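Local structure of extracellular ligand-binding receptor (Rhodopseudomonas palustris, 3UKJ) at residues N133-V138 / P191-V196; I8-T13 / H41-I46; A202-Q207 / M228-I233; E295-V300 / K318-E323; N60-V65 / A89-V94. The protein probably serves as the periplasmic solute-binding component of a transporter for lignin-derived aromatic acids and is seen here holding 3-(4-hydroxyphenyl)pyruvic acid. All coordinates share one frame; numbering follows the deposited sequence.

Contact 1: N133-V138 / P191-V196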
# COMPACT_ATOMS: atom_id res chain seq x y z
N ASN A 133 8.06 -19.62 14.78
CA ASN A 133 8.17 -20.81 13.93
C ASN A 133 9.59 -21.29 13.62
O ASN A 133 9.89 -21.79 12.52
CB ASN A 133 7.37 -20.60 12.64
CG ASN A 133 5.88 -20.71 12.88
OD1 ASN A 133 5.34 -21.82 12.89
ND2 ASN A 133 5.28 -19.60 13.33
N ASN A 134 10.47 -21.17 14.62
CA ASN A 134 11.79 -21.82 14.56
C ASN A 134 12.74 -21.26 13.47
O ASN A 134 13.69 -21.93 13.06
CB ASN A 134 11.61 -23.36 14.36
CG ASN A 134 10.52 -23.95 15.25
OD1 ASN A 134 9.46 -24.39 14.76
ND2 ASN A 134 10.73 -23.86 16.56
N ILE A 135 12.49 -20.04 13.01
CA ILE A 135 13.34 -19.48 11.94
C ILE A 135 14.56 -18.80 12.58
O ILE A 135 14.39 -18.01 13.50
CB ILE A 135 12.55 -18.44 11.13
CG1 ILE A 135 11.30 -19.09 10.46
CG2 ILE A 135 13.45 -17.72 10.13
CD1 ILE A 135 11.60 -20.35 9.66
N LYS A 136 15.76 -19.22 12.17
CA LYS A 136 17.00 -18.59 12.66
C LYS A 136 17.70 -17.75 11.58
O LYS A 136 18.37 -16.77 11.91
CB LYS A 136 17.97 -19.65 13.20
CG LYS A 136 17.51 -20.31 14.50
CD LYS A 136 18.54 -21.33 14.98
CE LYS A 136 18.20 -22.73 14.47
NZ LYS A 136 19.12 -23.77 15.00
N THR A 137 17.69 -18.24 10.34
CA THR A 137 18.36 -17.58 9.22
C THR A 137 17.34 -17.16 8.16
O THR A 137 16.34 -17.85 7.92
CB THR A 137 19.37 -18.52 8.54
OG1 THR A 137 18.72 -19.76 8.26
CG2 THR A 137 20.60 -18.78 9.43
N VAL A 138 17.56 -15.98 7.56
CA VAL A 138 16.60 -15.37 6.64
C VAL A 138 17.33 -14.81 5.44
O VAL A 138 18.42 -14.22 5.59
CB VAL A 138 15.85 -14.19 7.27
CG1 VAL A 138 14.64 -13.80 6.38
CG2 VAL A 138 15.36 -14.54 8.66
N PRO A 191 18.53 -20.46 3.58
CA PRO A 191 18.06 -19.90 4.84
C PRO A 191 16.78 -20.62 5.28
O PRO A 191 16.10 -21.26 4.47
CB PRO A 191 17.75 -18.43 4.45
CG PRO A 191 17.42 -18.50 2.98
CD PRO A 191 18.39 -19.51 2.46
N ASP A 192 16.47 -20.57 6.57
CA ASP A 192 15.24 -21.18 7.05
C ASP A 192 13.99 -20.54 6.43
O ASP A 192 12.96 -21.18 6.32
CB ASP A 192 15.16 -21.02 8.58
CG ASP A 192 16.32 -21.71 9.31
OD1 ASP A 192 16.78 -22.77 8.83
OD2 ASP A 192 16.70 -21.26 10.41
N ALA A 193 14.08 -19.24 6.15
CA ALA A 193 12.94 -18.49 5.59
C ALA A 193 13.47 -17.49 4.57
O ALA A 193 14.64 -17.08 4.64
CB ALA A 193 12.21 -17.75 6.73
N ILE A 194 12.60 -17.08 3.64
CA ILE A 194 12.94 -16.03 2.69
C ILE A 194 11.83 -15.00 2.65
O ILE A 194 10.64 -15.35 2.61
CB ILE A 194 13.14 -16.57 1.26
CG1 ILE A 194 14.44 -17.41 1.19
CG2 ILE A 194 13.11 -15.41 0.23
CD1 ILE A 194 14.68 -18.02 -0.18
N LEU A 195 12.23 -13.73 2.68
CA LEU A 195 11.28 -12.62 2.58
C LEU A 195 11.37 -12.10 1.14
O LEU A 195 12.44 -11.78 0.66
CB LEU A 195 11.60 -11.53 3.61
CG LEU A 195 10.80 -10.21 3.47
CD1 LEU A 195 9.33 -10.49 3.76
CD2 LEU A 195 11.40 -9.13 4.37
N VAL A 196 10.22 -11.96 0.50
CA VAL A 196 10.14 -11.42 -0.86
C VAL A 196 9.62 -9.98 -0.73
O VAL A 196 8.51 -9.78 -0.20
CB VAL A 196 9.17 -12.21 -1.75
CG1 VAL A 196 9.05 -11.53 -3.13
CG2 VAL A 196 9.60 -13.70 -1.88
O HOH W 1 20.11 -21.89 8.36
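The carboxylate of Asp192 reaches the backbone of Lys136 and Thr137, and its OD2 takes two of the four hydrogen bonds between the segments. Lys136 N meets the anti lone pair of Asp192 OD2 at 2.9 Å, and Thr137 N approaches the same oxygen at 3.2 Å from above the carboxylate plane, 47° out of it. Two donors on one oxygen fix the rotation of the group and would probably favour its charged form. In return, Asp192 N donates to Thr137 OG1 (2.9 Å); with chi1 at 50° that hydroxyl stands between the N and carbonyl carbon of its own residue, turned to the incoming amide. These bonds gather at the start of two adjacent parallel strands, 137-143 and 193-197, in one of the two alpha/beta lobes of a periplasmic binding protein. Strand pairing proper begins where Ala193 N donates to Thr137 O at 3.2 Å, followed by a CA-H...O contact from Val138 CA to Ala193 O (3.3 Å). The apolar contacts are made by Ile135: its CG2 touches Ala193 CB at 3.6 Å, and Ile135 CD1 rests 3.8 Å from Asp192 CB, the two side chains running past each other in opposite directions. Met130 of helix 119-132 and Leu218 of strand 218-221 also touch Ile135.

Contact 2: I8-T13 / H41-I46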
# COMPACT_ATOMS: atom_id res chain seq x y z
N ILE A 8 -14.73 20.91 -5.41
CA ILE A 8 -13.44 20.58 -4.80
C ILE A 8 -12.76 19.63 -5.76
O ILE A 8 -13.40 18.70 -6.28
CB ILE A 8 -13.61 19.93 -3.42
CG1 ILE A 8 -14.16 20.97 -2.44
CG2 ILE A 8 -12.27 19.35 -2.91
CD1 ILE A 8 -14.71 20.37 -1.13
N THR A 9 -11.52 19.96 -6.13
CA THR A 9 -10.85 19.27 -7.23
C THR A 9 -9.77 18.31 -6.70
O THR A 9 -8.86 18.70 -5.95
CB THR A 9 -10.22 20.30 -8.22
OG1 THR A 9 -11.24 21.23 -8.65
CG2 THR A 9 -9.61 19.60 -9.41
N VAL A 10 -9.88 17.04 -7.09
CA VAL A 10 -8.96 15.98 -6.62
C VAL A 10 -8.31 15.37 -7.83
O VAL A 10 -9.00 14.77 -8.65
CB VAL A 10 -9.68 14.89 -5.77
CG1 VAL A 10 -8.64 13.84 -5.25
CG2 VAL A 10 -10.38 15.53 -4.54
N GLY A 11 -6.99 15.50 -7.93
CA GLY A 11 -6.24 14.91 -9.02
C GLY A 11 -5.66 13.60 -8.56
O GLY A 11 -5.01 13.53 -7.51
N ILE A 12 -5.86 12.55 -9.35
CA ILE A 12 -5.45 11.20 -8.95
C ILE A 12 -4.62 10.62 -10.08
O ILE A 12 -5.11 10.50 -11.23
CB ILE A 12 -6.69 10.29 -8.70
CG1 ILE A 12 -7.61 10.97 -7.69
CG2 ILE A 12 -6.19 8.88 -8.26
CD1 ILE A 12 -8.99 10.35 -7.55
N THR A 13 -3.37 10.24 -9.75
CA THR A 13 -2.55 9.49 -10.68
C THR A 13 -2.25 8.07 -10.14
O THR A 13 -1.81 7.90 -8.99
CB THR A 13 -1.23 10.26 -11.01
OG1 THR A 13 -0.48 9.53 -11.98
CG2 THR A 13 -0.40 10.55 -9.75
N HIS A 41 -20.38 20.15 -1.12
CA HIS A 41 -19.73 20.55 -2.38
C HIS A 41 -19.57 19.36 -3.32
O HIS A 41 -19.17 18.29 -2.88
CB HIS A 41 -18.34 21.11 -2.07
CG HIS A 41 -18.38 22.48 -1.47
ND1 HIS A 41 -18.70 22.72 -0.15
CD2 HIS A 41 -18.13 23.69 -2.02
CE1 HIS A 41 -18.78 24.03 0.04
NE2 HIS A 41 -18.34 24.63 -1.04
N PRO A 42 -19.69 19.59 -4.64
CA PRO A 42 -19.36 18.49 -5.55
C PRO A 42 -17.86 18.24 -5.63
O PRO A 42 -17.06 19.18 -5.43
CB PRO A 42 -19.84 18.99 -6.91
CG PRO A 42 -20.65 20.17 -6.67
CD PRO A 42 -20.24 20.76 -5.34
N ILE A 43 -17.48 16.97 -5.79
CA ILE A 43 -16.10 16.63 -6.06
C ILE A 43 -15.86 16.43 -7.55
O ILE A 43 -16.63 15.74 -8.24
CB ILE A 43 -15.69 15.32 -5.32
CG1 ILE A 43 -15.97 15.43 -3.80
CG2 ILE A 43 -14.22 14.95 -5.61
CD1 ILE A 43 -15.27 16.55 -3.12
N LYS A 44 -14.86 17.12 -8.08
CA LYS A 44 -14.43 16.90 -9.46
C LYS A 44 -13.13 16.10 -9.42
O LYS A 44 -12.15 16.56 -8.84
CB LYS A 44 -14.18 18.24 -10.14
CG LYS A 44 -13.85 18.16 -11.64
CD LYS A 44 -14.97 17.54 -12.43
CE LYS A 44 -14.55 17.32 -13.89
NZ LYS A 44 -13.72 18.47 -14.40
N MSE A 45 -13.18 14.86 -9.90
CA MSE A 45 -12.01 13.98 -9.91
C MSE A 45 -11.39 14.02 -11.30
O MSE A 45 -12.11 14.07 -12.32
CB MSE A 45 -12.40 12.54 -9.57
CG MSE A 45 -12.77 12.24 -8.08
SE MSE A 45 -13.01 10.30 -7.85
CE MSE A 45 -13.84 9.77 -9.52
N ILE A 46 -10.07 14.08 -11.34
CA ILE A 46 -9.33 13.93 -12.59
C ILE A 46 -8.38 12.77 -12.38
O ILE A 46 -7.62 12.77 -11.40
CB ILE A 46 -8.55 15.19 -12.93
CG1 ILE A 46 -9.51 16.38 -12.92
CG2 ILE A 46 -7.84 15.01 -14.29
CD1 ILE A 46 -8.84 17.69 -12.77
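Ile43 packs against Ile8 and Val10 with separate branches, on the face of the sheet that also carries Met45. Its ethyl branch lies beside the backbone N (chi1 -55°) and bends again at chi2 (-58°), which brings Ile43 CD1 to Ile8 CB at 3.8 Å. The methyl branch serves the other neighbour, Ile43 CG2 lying 4.0 Å from Val10 CG2; both pairs cross obliquely. The tip of Ile8 goes to another partner, Ile8 CD1 standing 3.8 Å from His41 CB, the side chains nearly at right angles. Farther along, Ile12 CD1 touches the SE of Met45, a selenomethionine, at 4.0 Å. On the other face Thr9 CG2 meets Ile46 CD1 (3.9 Å). Ile298 of helix 282-304 packs on Ile8 and Ile43. With an alanine at Ile43 both branches are gone, which would probably leave a gap beside Ile8 CB and Val10 CG2. Between the two faces the strands pair in parallel, joined by a beta-alpha-beta crossover through helix 21-30, with the short strand 37-38 before the second strand. Five backbone hydrogen bonds run from Ile8 N to Pro42 O (2.9 Å) through to Ile12 N to Ile46 O (2.7 Å). The chemistry is thus divided: backbone bonds set the register, while Ile8 and Ile43 turn carbon toward Ile298.

Contact 3: A202-Q207 / M228-I233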
# COMPACT_ATOMS: atom_id res chain seq x y z
N ALA A 202 4.82 -9.44 -9.83
CA ALA A 202 6.22 -9.70 -9.54
C ALA A 202 6.45 -10.48 -8.25
O ALA A 202 7.42 -11.24 -8.16
CB ALA A 202 7.01 -8.40 -9.53
N ALA A 203 5.61 -10.25 -7.23
CA ALA A 203 5.72 -10.97 -5.96
C ALA A 203 5.59 -12.50 -6.15
O ALA A 203 6.21 -13.27 -5.39
CB ALA A 203 4.67 -10.45 -4.94
N ALA A 204 4.82 -12.92 -7.15
CA ALA A 204 4.59 -14.33 -7.43
C ALA A 204 5.78 -14.94 -8.18
O ALA A 204 5.95 -16.16 -8.17
CB ALA A 204 3.29 -14.54 -8.22
N LEU A 205 6.64 -14.09 -8.76
CA LEU A 205 7.82 -14.60 -9.49
C LEU A 205 8.84 -15.33 -8.59
O LEU A 205 9.13 -16.50 -8.81
CB LEU A 205 8.49 -13.48 -10.30
CG LEU A 205 9.74 -13.84 -11.09
CD1 LEU A 205 9.43 -15.00 -12.06
CD2 LEU A 205 10.16 -12.60 -11.88
N PRO A 206 9.26 -14.71 -7.47
CA PRO A 206 10.14 -15.52 -6.65
C PRO A 206 9.39 -16.68 -5.96
O PRO A 206 10.02 -17.70 -5.63
CB PRO A 206 10.63 -14.53 -5.59
CG PRO A 206 10.58 -13.21 -6.25
CD PRO A 206 9.40 -13.27 -7.18
N GLN A 207 8.09 -16.51 -5.70
CA GLN A 207 7.31 -17.59 -5.06
C GLN A 207 7.39 -18.89 -5.88
O GLN A 207 7.77 -19.94 -5.36
CB GLN A 207 5.85 -17.18 -4.88
CG GLN A 207 5.07 -18.12 -3.97
CD GLN A 207 5.37 -17.92 -2.49
OE1 GLN A 207 5.69 -16.80 -2.07
NE2 GLN A 207 5.04 -18.93 -1.68
N MSE A 228 -5.97 -11.13 -5.25
CA MSE A 228 -6.13 -12.47 -5.80
C MSE A 228 -5.15 -12.82 -6.90
O MSE A 228 -4.83 -13.99 -7.05
CB MSE A 228 -7.57 -12.70 -6.26
CG MSE A 228 -8.47 -13.03 -5.10
SE MSE A 228 -8.08 -14.73 -4.17
CE MSE A 228 -7.73 -15.76 -5.79
N ASP A 229 -4.48 -11.81 -7.45
CA ASP A 229 -3.49 -12.02 -8.54
C ASP A 229 -2.37 -12.95 -8.08
O ASP A 229 -1.94 -13.80 -8.84
CB ASP A 229 -2.89 -10.70 -9.05
CG ASP A 229 -3.95 -9.72 -9.53
OD1 ASP A 229 -4.24 -9.69 -10.75
OD2 ASP A 229 -4.43 -8.92 -8.67
N PHE A 230 -1.97 -12.82 -6.82
CA PHE A 230 -0.90 -13.65 -6.27
C PHE A 230 -1.25 -15.14 -6.33
O PHE A 230 -0.43 -15.96 -6.78
CB PHE A 230 -0.56 -13.22 -4.84
CG PHE A 230 0.61 -13.97 -4.25
CD1 PHE A 230 1.92 -13.61 -4.57
CD2 PHE A 230 0.39 -15.08 -3.42
CE1 PHE A 230 2.99 -14.33 -4.08
CE2 PHE A 230 1.46 -15.77 -2.87
CZ PHE A 230 2.77 -15.38 -3.17
N ILE A 231 -2.46 -15.50 -5.90
CA ILE A 231 -2.90 -16.91 -5.88
C ILE A 231 -3.13 -17.46 -7.30
O ILE A 231 -2.78 -18.62 -7.59
CB ILE A 231 -4.17 -17.11 -5.01
CG1 ILE A 231 -3.87 -16.78 -3.53
CG2 ILE A 231 -4.71 -18.55 -5.11
CD1 ILE A 231 -5.08 -16.88 -2.61
N ARG A 232 -3.65 -16.60 -8.18
CA ARG A 232 -3.85 -16.91 -9.61
C ARG A 232 -2.55 -17.33 -10.28
O ARG A 232 -2.51 -18.34 -11.00
CB ARG A 232 -4.44 -15.69 -10.34
CG ARG A 232 -4.53 -15.83 -11.89
CD ARG A 232 -5.21 -14.61 -12.56
NE ARG A 232 -4.57 -13.32 -12.26
CZ ARG A 232 -3.66 -12.73 -13.03
NH1 ARG A 232 -3.17 -13.36 -14.09
NH2 ARG A 232 -3.19 -11.53 -12.71
N ILE A 233 -1.52 -16.51 -10.07
CA ILE A 233 -0.21 -16.67 -10.73
C ILE A 233 0.71 -17.71 -10.06
O ILE A 233 1.29 -18.56 -10.77
CB ILE A 233 0.49 -15.31 -10.91
CG1 ILE A 233 -0.41 -14.36 -11.70
CG2 ILE A 233 1.87 -15.44 -11.59
CD1 ILE A 233 -0.13 -12.89 -11.48
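With CG anti to the backbone N (chi1 -176°), Phe230 swings its ring out to helix 200-212, while a bend at chi2 (77°) brings the amide of Gln207 round to the rim of that ring. Gln207 OE1 lies near the ring plane, 3.4 Å from Phe230 CZ, the amide and ring planes 75° apart. Ala203 O sits at the same edge, 3.6 Å from Phe230 CE1, so two carbonyl oxygens face the weakly positive ring hydrogens. Neither oxygen depends on the ring alone: Gln221 NE2 donates to both, and Gln207 NE2 is spent on Ser237 O. Beside these oxygens Ala204 CA approaches Phe230 CE1 at 3.7 Å, and Ala204 CB meets Ile233 CG2 at 3.8 Å, the small residue allowing the helices to come close. Replacing Phe230 by an alanine would probably leave a gap facing Ala203, Ala204 and the Gln207 side chain, whose amide would lose the ring against which it is set. The contact lies about 8 Å from the bound aromatic acid, measured from the Ala203 side chain. It joins helix 200-212, which follows strand 193-197, to helix 228-234, with Gln207 and Phe230 both touching strand 218-221 and Phe230 also touching Tyr358 of strand 357-360.

Contact 4: E295-V300 / K318-E323; sequences ERVIPV and KALLTE
Glu323, the first residue beyond the end of helix 310-322, lies against Arg296 and Val300 along its whole length. Its CB touches the aliphatic stem of the arginine, 3.6 Å from Arg296 CG. Glu323 CG stays on that stem and also nears Val300 CG2. A bend at chi2 (-56°) then turns the carboxylate between Arg296 and Val300, where Glu323 CD lies 3.8 Å from the same Val300 methyl. At the tip the oxygens part company. Arg296 NH2 donates a nearly straight, salt-bridging hydrogen bond of 3.0 Å to Glu323 OE1, which lies in the guanidinium plane but is met on its anti side, 24° out of the carboxylate plane; the two flat groups stand 82° apart. Glu323 OE1 also rests 3.1 Å from Arg296 CD, whereas Glu323 OE2 faces Val300 CG2 at 3.5 Å. Behind this, Val297 CB meets Ala319 CB (3.8 Å) and Val297 CG1 meets Leu320 CD2 (3.9 Å), closing the apolar seam between consecutive helices. Helix 282-304 also packs on strand 8-14, Ile298 on Ile8, in the lobe holding that N-terminal strand. Arg296 NH2 donates to Lys324 O as well, tying in the following loop. A single-oxygen salt bridge over carbon packing suggests that charge probably helps fasten the rim, while the alanine-valine seam supplies the buried part.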
# COMPACT_ATOMS: atom_id res chain seq x y z
N GLU A 295 -13.57 12.86 3.63
CA GLU A 295 -14.86 13.12 4.26
C GLU A 295 -14.71 13.69 5.68
O GLU A 295 -15.54 14.48 6.11
CB GLU A 295 -15.72 11.86 4.31
CG GLU A 295 -16.22 11.42 2.94
CD GLU A 295 -17.13 10.23 3.06
OE1 GLU A 295 -18.33 10.42 3.42
OE2 GLU A 295 -16.66 9.11 2.84
N ARG A 296 -13.60 13.38 6.35
CA ARG A 296 -13.37 13.99 7.65
C ARG A 296 -12.78 15.40 7.52
O ARG A 296 -13.19 16.30 8.25
CB ARG A 296 -12.44 13.17 8.53
CG ARG A 296 -12.23 13.83 9.91
CD ARG A 296 -13.41 13.62 10.85
NE ARG A 296 -13.40 12.27 11.36
CZ ARG A 296 -12.65 11.85 12.36
NH1 ARG A 296 -12.57 10.55 12.61
NH2 ARG A 296 -12.02 12.74 13.15
N VAL A 297 -11.78 15.57 6.63
CA VAL A 297 -11.01 16.82 6.63
C VAL A 297 -11.64 17.95 5.85
O VAL A 297 -11.45 19.12 6.18
CB VAL A 297 -9.50 16.65 6.26
CG1 VAL A 297 -8.80 15.78 7.33
CG2 VAL A 297 -9.30 16.09 4.81
N ILE A 298 -12.38 17.61 4.80
CA ILE A 298 -13.05 18.64 4.00
C ILE A 298 -14.02 19.56 4.78
O ILE A 298 -13.89 20.80 4.70
CB ILE A 298 -13.65 18.07 2.71
CG1 ILE A 298 -12.53 17.78 1.71
CG2 ILE A 298 -14.65 19.07 2.15
CD1 ILE A 298 -13.01 17.07 0.44
N PRO A 299 -14.95 18.98 5.56
CA PRO A 299 -15.86 19.88 6.26
C PRO A 299 -15.11 20.77 7.25
O PRO A 299 -15.48 21.93 7.43
CB PRO A 299 -16.81 18.92 6.99
CG PRO A 299 -16.82 17.70 6.11
CD PRO A 299 -15.38 17.57 5.68
N VAL A 300 -13.98 20.29 7.76
CA VAL A 300 -13.18 21.11 8.67
C VAL A 300 -12.47 22.27 7.95
O VAL A 300 -12.61 23.43 8.33
CB VAL A 300 -12.18 20.27 9.48
CG1 VAL A 300 -11.32 21.17 10.38
CG2 VAL A 300 -12.92 19.22 10.30
N LYS A 318 -3.78 21.31 7.76
CA LYS A 318 -3.88 21.48 9.22
C LYS A 318 -4.98 20.57 9.80
O LYS A 318 -4.85 20.04 10.90
CB LYS A 318 -4.14 22.94 9.60
CG LYS A 318 -2.97 23.87 9.23
CD LYS A 318 -3.36 25.33 9.40
CE LYS A 318 -2.21 26.28 9.02
NZ LYS A 318 -2.55 27.74 9.09
N ALA A 319 -6.00 20.29 9.00
CA ALA A 319 -7.07 19.38 9.43
C ALA A 319 -6.56 17.95 9.54
O ALA A 319 -7.05 17.17 10.35
CB ALA A 319 -8.25 19.46 8.51
N LEU A 320 -5.65 17.57 8.65
CA LEU A 320 -4.99 16.27 8.75
C LEU A 320 -4.28 16.06 10.09
O LEU A 320 -4.15 14.90 10.56
CB LEU A 320 -4.02 16.07 7.60
CG LEU A 320 -4.67 15.76 6.24
CD1 LEU A 320 -3.70 15.94 5.05
CD2 LEU A 320 -5.38 14.40 6.17
N LEU A 321 -3.81 17.16 10.68
CA LEU A 321 -3.18 17.09 12.01
C LEU A 321 -4.20 17.09 13.16
O LEU A 321 -3.95 16.51 14.22
CB LEU A 321 -2.18 18.24 12.20
CG LEU A 321 -1.07 18.30 11.14
CD1 LEU A 321 -0.30 19.60 11.32
CD2 LEU A 321 -0.10 17.11 11.38
N THR A 322 -5.34 17.77 13.00
CA THR A 322 -6.30 17.93 14.11
C THR A 322 -7.38 16.84 14.21
O THR A 322 -7.89 16.57 15.32
CB THR A 322 -6.97 19.33 14.11
OG1 THR A 322 -7.57 19.59 12.82
CG2 THR A 322 -5.92 20.42 14.43
N GLU A 323 -7.71 16.23 13.08
CA GLU A 323 -8.76 15.22 12.99
C GLU A 323 -8.17 13.86 13.29
O GLU A 323 -7.57 13.25 12.42
CB GLU A 323 -9.43 15.24 11.62
CG GLU A 323 -10.29 16.49 11.43
CD GLU A 323 -11.34 16.64 12.53
OE1 GLU A 323 -12.08 15.68 12.82
OE2 GLU A 323 -11.42 17.72 13.12

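Contact 5: N60-V65 / A89-V94; sequences NARRFV and ANEAQV
This contact, in the lobe that contains the N-terminus, lies between the last turn of helix 54-65 and the end of helix 79-92 with the residues just after it: an apolar patch next to the sheet with an ion pair on its outer side. Val65 and Ala89 both touch Ile73 of strand 72-75, which places the two helices over the same strand. Val65 is central to the apolar part. Its CG2 meets Ala92 CB at 3.8 Å, and Val65 CG1 packs more closely on Val94 CG2, at 3.6 Å. Val94 is drawn in by the way its helix ends: Gln93 has positive phi, and Val94 N bonds back to Ala89 O (3.0 Å). Farther out, the side chains of Arg62 and Glu91 cross at about a right angle, the glutamate extended and the arginine folded at chi2 and chi3. The guanidinium grips end-on, with Arg62 NH1 and Arg62 NH2 each 3.0 Å from Glu91 OE1. Because one oxygen takes both N-H groups, the bonds are bent, with angles near 134°, and the oxygen lies tilted 21° from the guanidinium plane. Helix 310-322 is close by: Arg313 NH2 bonds to Val65 O, and Gln310 NE2 to Gln93 O. Such a forked, bent grip is probably largely electrostatic in character, linking the outer edges of the helices while the valines and Ala92 make the close fit beneath.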
# COMPACT_ATOMS: atom_id res chain seq x y z
N ASN A 60 1.83 14.26 -14.44
CA ASN A 60 0.42 14.26 -14.02
C ASN A 60 0.20 15.15 -12.80
O ASN A 60 -0.72 16.01 -12.83
CB ASN A 60 -0.07 12.85 -13.70
CG ASN A 60 -0.25 12.01 -14.94
OD1 ASN A 60 -0.10 12.47 -16.09
ND2 ASN A 60 -0.44 10.71 -14.71
N ALA A 61 1.03 14.98 -11.77
CA ALA A 61 0.90 15.74 -10.53
C ALA A 61 1.11 17.24 -10.81
O ALA A 61 0.34 18.07 -10.30
CB ALA A 61 1.91 15.24 -9.47
N ARG A 62 2.08 17.56 -11.67
CA ARG A 62 2.35 18.98 -11.94
C ARG A 62 1.12 19.62 -12.58
O ARG A 62 0.76 20.75 -12.24
CB ARG A 62 3.60 19.19 -12.83
CG ARG A 62 3.97 20.68 -13.07
CD ARG A 62 4.46 21.39 -11.81
NE ARG A 62 5.82 20.95 -11.43
CZ ARG A 62 6.40 21.18 -10.25
NH1 ARG A 62 5.80 21.96 -9.34
NH2 ARG A 62 7.58 20.62 -9.99
N ARG A 63 0.54 18.93 -13.56
CA ARG A 63 -0.64 19.43 -14.22
C ARG A 63 -1.85 19.53 -13.32
O ARG A 63 -2.60 20.49 -13.41
CB ARG A 63 -0.94 18.60 -15.45
CG ARG A 63 0.18 18.78 -16.53
CD ARG A 63 0.27 17.64 -17.52
NE ARG A 63 1.43 17.83 -18.40
CZ ARG A 63 1.61 17.21 -19.57
NH1 ARG A 63 2.74 17.40 -20.24
NH2 ARG A 63 0.78 16.24 -19.96
N PHE A 64 -2.00 18.60 -12.38
CA PHE A 64 -3.12 18.69 -11.44
C PHE A 64 -2.98 19.97 -10.63
O PHE A 64 -3.95 20.70 -10.43
CB PHE A 64 -3.11 17.52 -10.45
CG PHE A 64 -3.39 16.18 -11.05
CD1 PHE A 64 -4.15 16.04 -12.22
CD2 PHE A 64 -2.90 15.02 -10.42
CE1 PHE A 64 -4.42 14.76 -12.74
CE2 PHE A 64 -3.22 13.74 -10.92
CZ PHE A 64 -3.94 13.62 -12.09
N VAL A 65 -1.76 20.24 -10.17
CA VAL A 65 -1.58 21.34 -9.23
C VAL A 65 -1.64 22.73 -9.88
O VAL A 65 -1.96 23.72 -9.20
CB VAL A 65 -0.35 21.16 -8.27
CG1 VAL A 65 -0.45 19.85 -7.52
CG2 VAL A 65 0.98 21.26 -8.99
N ALA A 89 4.04 17.64 -4.65
CA ALA A 89 3.14 18.09 -3.57
C ALA A 89 3.85 19.00 -2.57
O ALA A 89 3.29 20.01 -2.13
CB ALA A 89 2.55 16.89 -2.85
N ASN A 90 5.08 18.65 -2.23
CA ASN A 90 5.82 19.38 -1.18
C ASN A 90 6.46 20.69 -1.69
O ASN A 90 6.85 21.57 -0.91
CB ASN A 90 6.84 18.47 -0.49
CG ASN A 90 6.19 17.60 0.58
OD1 ASN A 90 6.06 18.00 1.75
ND2 ASN A 90 5.65 16.45 0.15
N GLU A 91 6.68 20.75 -2.99
CA GLU A 91 7.14 21.99 -3.62
C GLU A 91 5.97 22.92 -3.91
O GLU A 91 6.03 24.11 -3.60
CB GLU A 91 7.86 21.69 -4.92
CG GLU A 91 8.34 22.99 -5.57
CD GLU A 91 9.03 22.74 -6.86
OE1 GLU A 91 8.33 22.54 -7.87
OE2 GLU A 91 10.27 22.85 -6.88
N ALA A 92 4.91 22.38 -4.53
CA ALA A 92 3.73 23.20 -4.90
C ALA A 92 2.81 23.48 -3.73
O ALA A 92 1.93 24.34 -3.82
CB ALA A 92 2.96 22.55 -6.06
N GLN A 93 3.01 22.75 -2.64
CA GLN A 93 2.30 23.00 -1.37
C GLN A 93 0.83 22.60 -1.49
O GLN A 93 -0.10 23.42 -1.33
CB GLN A 93 2.50 24.44 -0.90
CG GLN A 93 3.97 24.81 -0.68
CD GLN A 93 4.13 26.18 -0.08
OE1 GLN A 93 4.41 27.15 -0.78
NE2 GLN A 93 3.96 26.27 1.22
N VAL A 94 0.62 21.33 -1.88
CA VAL A 94 -0.71 20.77 -2.06
C VAL A 94 -0.81 19.44 -1.28
O VAL A 94 0.11 18.63 -1.34
CB VAL A 94 -0.98 20.48 -3.58
CG1 VAL A 94 -2.42 19.93 -3.76
CG2 VAL A 94 -0.75 21.74 -4.43

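Overall arrangement
Contacts 2, 4 and 5 belong to the lobe with the sheet of strand 8-14, contacts 1 and 3 to the lobe with the sheet of strand 193-197; the centres of contacts 1 and 2 are 45 Å apart. Both of these pair parallel strands, but contact 2 bonds through backbone along its length, whereas contact 1 adds a carboxylate and a hydroxyl to its one strand-to-strand bond. Contact 3 is buried and has no hydrogen bond between its segments; the others are partly buried, and contacts 4 and 5 each add an arginine-glutamate bridge to aliphatic packing. Neighbours interlock: Ile8 CD1 meets Ile298 CG2, Thr13 OG1 probably bonds Asn60 ND2, and Val196 CG1 packs on Pro206 CG.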